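Ribonucleoside triphosphate reductase (Lactobacillus leichmannii, PDB 1L1L) catalyses the adenosylcobalamin-dependent reduction of ribonucleoside triphosphates to 2'-deoxyribonucleoside triphosphates, as an allosterically regulated monomeric class II ribonucleotide reductase. Local coordinates at residues K25-R33 with Q573-L583. Sequence-based numbering, arbitrary orientation.
Sequences KLGWVTYKR and QRIRFQDSDPL
Leu26, just ahead of the short helix 27-32, sets its CD1 methyl 3.7 Å from CD1 of Ile575 on strand 570-578; Phe608 of the adjacent antiparallel strand 603-611 touches both side chains. Two residues on, the six-membered end of the Trp28 indole reaches Leu583, CZ3 lying 3.9 Å from CD2. Val29 turns CG1 anti to its backbone N (chi1 176°), which carries that methyl to the edge of the Phe577 ring, 3.4 Å from CZ, with Leu583 CD1 also beside it. Lys32 gives Leu583 its CB, Phe713 of helix 709-719 touching both, while its bent chain runs over a face of Trp28 and delivers NZ to Ser45 and the carbonyl of Glu46. Arg33, just beyond Lys32, lays its guanidinium nearly flat on Phe577, planes 13° apart, in an off-centre cation-pi stack. In the guanidinium plane Arg33 NH1 (2.8 Å) and NH2 (3.1 Å) both grip Arg576 O. The side chain of Arg576 turns away to a salt bridge with Asp597. Stack and forked bond together fix the guanidinium in tilt and rotation, and Asp581, capping Leu583 N but not bonded to Arg33, probably adds electrostatic stabilisation where helix 27-32 packs on the four-stranded antiparallel sheet and the turn after strand 570-578.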
loop_
_atom_site.group_PDB
_atom_site.type_symbol
_atom_site.label_atom_id
_atom_site.label_comp_id
_atom_site.label_asym_id
_atom_site.label_seq_id
_atom_site.Cartn_x
_atom_site.Cartn_y
_atom_site.Cartn_z
ATOM N N LYS A 25 -3.469 -22.316 -4.369
ATOM C CA LYS A 25 -3.856 -22.767 -5.703
ATOM C C LYS A 25 -3.526 -21.736 -6.785
ATOM O O LYS A 25 -3.305 -22.102 -7.937
ATOM C CB LYS A 25 -5.350 -23.106 -5.740
ATOM C CG LYS A 25 -5.722 -24.387 -4.987
ATOM C CD LYS A 25 -5.094 -25.614 -5.624
ATOM C CE LYS A 25 -5.374 -26.871 -4.804
ATOM N NZ LYS A 25 -6.828 -27.202 -4.778
ATOM N N LEU A 26 -3.469 -20.457 -6.415
ATOM C CA LEU A 26 -3.157 -19.389 -7.380
ATOM C C LEU A 26 -1.751 -18.848 -7.127
ATOM O O LEU A 26 -1.271 -17.972 -7.847
ATOM C CB LEU A 26 -4.141 -18.209 -7.237
ATOM C CG LEU A 26 -5.632 -18.424 -6.971
ATOM C CD1 LEU A 26 -6.335 -17.076 -6.811
ATOM C CD2 LEU A 26 -6.244 -19.179 -8.111
ATOM N N GLY A 27 -1.099 -19.380 -6.096
ATOM C CA GLY A 27 0.226 -18.918 -5.713
ATOM C C GLY A 27 1.352 -18.790 -6.720
ATOM O O GLY A 27 1.844 -17.692 -6.974
ATOM N N TRP A 28 1.790 -19.907 -7.289
ATOM C CA TRP A 28 2.896 -19.858 -8.232
ATOM C C TRP A 28 2.630 -18.954 -9.414
ATOM O O TRP A 28 3.504 -18.197 -9.840
ATOM C CB TRP A 28 3.224 -21.248 -8.752
ATOM C CG TRP A 28 4.425 -21.246 -9.593
ATOM C CD1 TRP A 28 5.722 -21.230 -9.172
ATOM C CD2 TRP A 28 4.464 -21.220 -11.020
ATOM N NE1 TRP A 28 6.566 -21.196 -10.251
ATOM C CE2 TRP A 28 5.820 -21.194 -11.400
ATOM C CE3 TRP A 28 3.480 -21.217 -12.019
ATOM C CZ2 TRP A 28 6.222 -21.165 -12.734
ATOM C CZ3 TRP A 28 3.878 -21.189 -13.342
ATOM C CH2 TRP A 28 5.241 -21.163 -13.689
ATOM N N VAL A 29 1.431 -19.051 -9.967
ATOM C CA VAL A 29 1.080 -18.227 -11.106
ATOM C C VAL A 29 1.215 -16.748 -10.739
ATOM O O VAL A 29 1.807 -15.961 -11.487
ATOM C CB VAL A 29 -0.366 -18.520 -11.554
ATOM C CG1 VAL A 29 -0.754 -17.583 -12.667
ATOM C CG2 VAL A 29 -0.486 -19.968 -12.003
ATOM N N THR A 30 0.662 -16.381 -9.587
ATOM C CA THR A 30 0.716 -15.003 -9.113
ATOM C C THR A 30 2.159 -14.548 -8.971
ATOM O O THR A 30 2.508 -13.434 -9.340
ATOM C CB THR A 30 0.004 -14.847 -7.752
ATOM O OG1 THR A 30 -1.391 -15.123 -7.915
ATOM C CG2 THR A 30 0.172 -13.420 -7.215
ATOM N N TYR A 31 3.010 -15.424 -8.446
ATOM C CA TYR A 31 4.407 -15.071 -8.289
ATOM C C TYR A 31 5.075 -14.781 -9.635
ATOM O O TYR A 31 5.761 -13.770 -9.791
ATOM C CB TYR A 31 5.166 -16.200 -7.573
ATOM C CG TYR A 31 6.637 -16.183 -7.894
ATOM C CD1 TYR A 31 7.451 -15.113 -7.502
ATOM C CD2 TYR A 31 7.212 -17.200 -8.667
ATOM C CE1 TYR A 31 8.807 -15.059 -7.877
ATOM C CE2 TYR A 31 8.555 -17.147 -9.046
ATOM C CZ TYR A 31 9.342 -16.082 -8.650
ATOM O OH TYR A 31 10.663 -16.043 -9.039
ATOM N N LYS A 32 4.870 -15.672 -10.600
ATOM C CA LYS A 32 5.470 -15.541 -11.920
ATOM C C LYS A 32 5.136 -14.277 -12.686
ATOM O O LYS A 32 5.973 -13.734 -13.399
ATOM C CB LYS A 32 5.093 -16.744 -12.788
ATOM C CG LYS A 32 5.733 -18.027 -12.330
ATOM C CD LYS A 32 7.260 -17.942 -12.414
ATOM C CE LYS A 32 7.745 -17.944 -13.851
ATOM N NZ LYS A 32 9.224 -18.018 -13.911
ATOM N N ARG A 33 3.904 -13.810 -12.554
ATOM C CA ARG A 33 3.514 -12.619 -13.275
ATOM C C ARG A 33 3.562 -11.363 -12.412
ATOM O O ARG A 33 3.143 -10.302 -12.863
ATOM C CB ARG A 33 2.109 -12.815 -13.850
ATOM C CG ARG A 33 1.044 -12.999 -12.790
ATOM C CD ARG A 33 -0.311 -13.340 -13.404
ATOM N NE ARG A 33 -0.695 -12.392 -14.451
ATOM C CZ ARG A 33 -1.950 -12.173 -14.833
ATOM N NH1 ARG A 33 -2.946 -12.833 -14.252
ATOM N NH2 ARG A 33 -2.207 -11.295 -15.795
ATOM N N GLN A 573 -12.195 -19.680 -8.656
ATOM C CA GLN A 573 -11.631 -18.344 -8.754
ATOM C C GLN A 573 -11.060 -18.156 -10.140
ATOM O O GLN A 573 -10.313 -18.997 -10.627
ATOM C CB GLN A 573 -10.558 -18.122 -7.691
ATOM C CG GLN A 573 -11.145 -17.993 -6.298
ATOM C CD GLN A 573 -10.329 -17.082 -5.405
ATOM O OE1 GLN A 573 -10.041 -15.942 -5.766
ATOM N NE2 GLN A 573 -9.958 -17.579 -4.226
ATOM N N ARG A 574 -11.448 -17.057 -10.784
ATOM C CA ARG A 574 -10.988 -16.748 -12.131
ATOM C C ARG A 574 -9.854 -15.731 -12.148
ATOM O O ARG A 574 -9.961 -14.645 -11.566
ATOM C CB ARG A 574 -12.146 -16.204 -12.981
ATOM C CG ARG A 574 -13.240 -17.210 -13.255
ATOM C CD ARG A 574 -14.292 -16.635 -14.201
ATOM N NE ARG A 574 -15.188 -17.677 -14.673
ATOM C CZ ARG A 574 -16.158 -18.210 -13.945
ATOM N NH1 ARG A 574 -16.369 -17.787 -12.709
ATOM N NH2 ARG A 574 -16.903 -19.186 -14.449
ATOM N N ILE A 575 -8.771 -16.086 -12.831
ATOM C CA ILE A 575 -7.618 -15.215 -12.973
ATOM C C ILE A 575 -7.551 -14.826 -14.440
ATOM O O ILE A 575 -7.595 -15.687 -15.318
ATOM C CB ILE A 575 -6.328 -15.946 -12.572
ATOM C CG1 ILE A 575 -6.502 -16.538 -11.178
ATOM C CG2 ILE A 575 -5.152 -14.990 -12.609
ATOM C CD1 ILE A 575 -6.952 -15.518 -10.136
ATOM N N ARG A 576 -7.458 -13.526 -14.706
ATOM C CA ARG A 576 -7.419 -13.032 -16.073
ATOM C C ARG A 576 -6.006 -12.839 -16.602
ATOM O O ARG A 576 -5.139 -12.270 -15.919
ATOM C CB ARG A 576 -8.222 -11.725 -16.158
ATOM C CG ARG A 576 -9.587 -11.889 -15.497
ATOM C CD ARG A 576 -10.642 -10.929 -16.016
ATOM N NE ARG A 576 -10.219 -9.538 -15.933
ATOM C CZ ARG A 576 -11.028 -8.507 -16.157
ATOM N NH1 ARG A 576 -10.567 -7.261 -16.068
ATOM N NH2 ARG A 576 -12.306 -8.721 -16.452
ATOM N N PHE A 577 -5.790 -13.325 -17.824
ATOM C CA PHE A 577 -4.505 -13.254 -18.506
ATOM C C PHE A 577 -4.647 -12.658 -19.895
ATOM O O PHE A 577 -5.660 -12.859 -20.562
ATOM C CB PHE A 577 -3.902 -14.659 -18.725
ATOM C CG PHE A 577 -3.571 -15.401 -17.467
ATOM C CD1 PHE A 577 -4.552 -16.099 -16.772
ATOM C CD2 PHE A 577 -2.271 -15.384 -16.965
ATOM C CE1 PHE A 577 -4.253 -16.771 -15.588
ATOM C CE2 PHE A 577 -1.958 -16.051 -15.782
ATOM C CZ PHE A 577 -2.948 -16.744 -15.089
ATOM N N GLN A 578 -3.610 -11.959 -20.338
ATOM C CA GLN A 578 -3.578 -11.422 -21.689
ATOM C C GLN A 578 -3.500 -12.681 -22.553
ATOM O O GLN A 578 -2.835 -13.652 -22.180
ATOM C CB GLN A 578 -2.323 -10.567 -21.897
ATOM C CG GLN A 578 -2.597 -9.062 -21.970
ATOM C CD GLN A 578 -1.346 -8.208 -21.782
ATOM O OE1 GLN A 578 -1.344 -7.014 -22.098
ATOM N NE2 GLN A 578 -0.286 -8.809 -21.248
ATOM N N ASP A 579 -4.189 -12.679 -23.688
ATOM C CA ASP A 579 -4.185 -13.835 -24.576
ATOM C C ASP A 579 -2.787 -14.255 -25.032
ATOM O O ASP A 579 -2.600 -15.381 -25.474
ATOM C CB ASP A 579 -5.060 -13.568 -25.803
ATOM C CG ASP A 579 -6.542 -13.626 -25.495
ATOM O OD1 ASP A 579 -7.339 -13.450 -26.437
ATOM O OD2 ASP A 579 -6.919 -13.852 -24.324
ATOM N N SER A 580 -1.814 -13.359 -24.919
ATOM C CA SER A 580 -0.438 -13.661 -25.332
ATOM C C SER A 580 0.447 -14.157 -24.190
ATOM O O SER A 580 1.579 -14.585 -24.420
ATOM C CB SER A 580 0.224 -12.418 -25.932
ATOM O OG SER A 580 -0.385 -12.049 -27.152
ATOM N N ASP A 581 -0.065 -14.107 -22.966
ATOM C CA ASP A 581 0.717 -14.509 -21.809
ATOM C C ASP A 581 1.359 -15.889 -21.941
ATOM O O ASP A 581 0.690 -16.878 -22.235
ATOM C CB ASP A 581 -0.140 -14.453 -20.547
ATOM C CG ASP A 581 0.689 -14.502 -19.289
ATOM O OD1 ASP A 581 0.478 -13.639 -18.404
ATOM O OD2 ASP A 581 1.551 -15.405 -19.182
ATOM N N PRO A 582 2.679 -15.964 -21.718
ATOM C CA PRO A 582 3.466 -17.203 -21.796
ATOM C C PRO A 582 2.934 -18.352 -20.937
ATOM O O PRO A 582 3.113 -19.526 -21.275
ATOM C CB PRO A 582 4.854 -16.756 -21.344
ATOM C CG PRO A 582 4.927 -15.357 -21.846
ATOM C CD PRO A 582 3.558 -14.804 -21.482
ATOM N N LEU A 583 2.283 -18.016 -19.828
ATOM C CA LEU A 583 1.739 -19.017 -18.921
ATOM C C LEU A 583 0.513 -19.795 -19.414
ATOM O O LEU A 583 0.263 -20.904 -18.956
ATOM C CB LEU A 583 1.386 -18.364 -17.579
ATOM C CG LEU A 583 2.543 -17.763 -16.783
ATOM C CD1 LEU A 583 2.004 -17.084 -15.525
ATOM C CD2 LEU A 583 3.544 -18.876 -16.423
#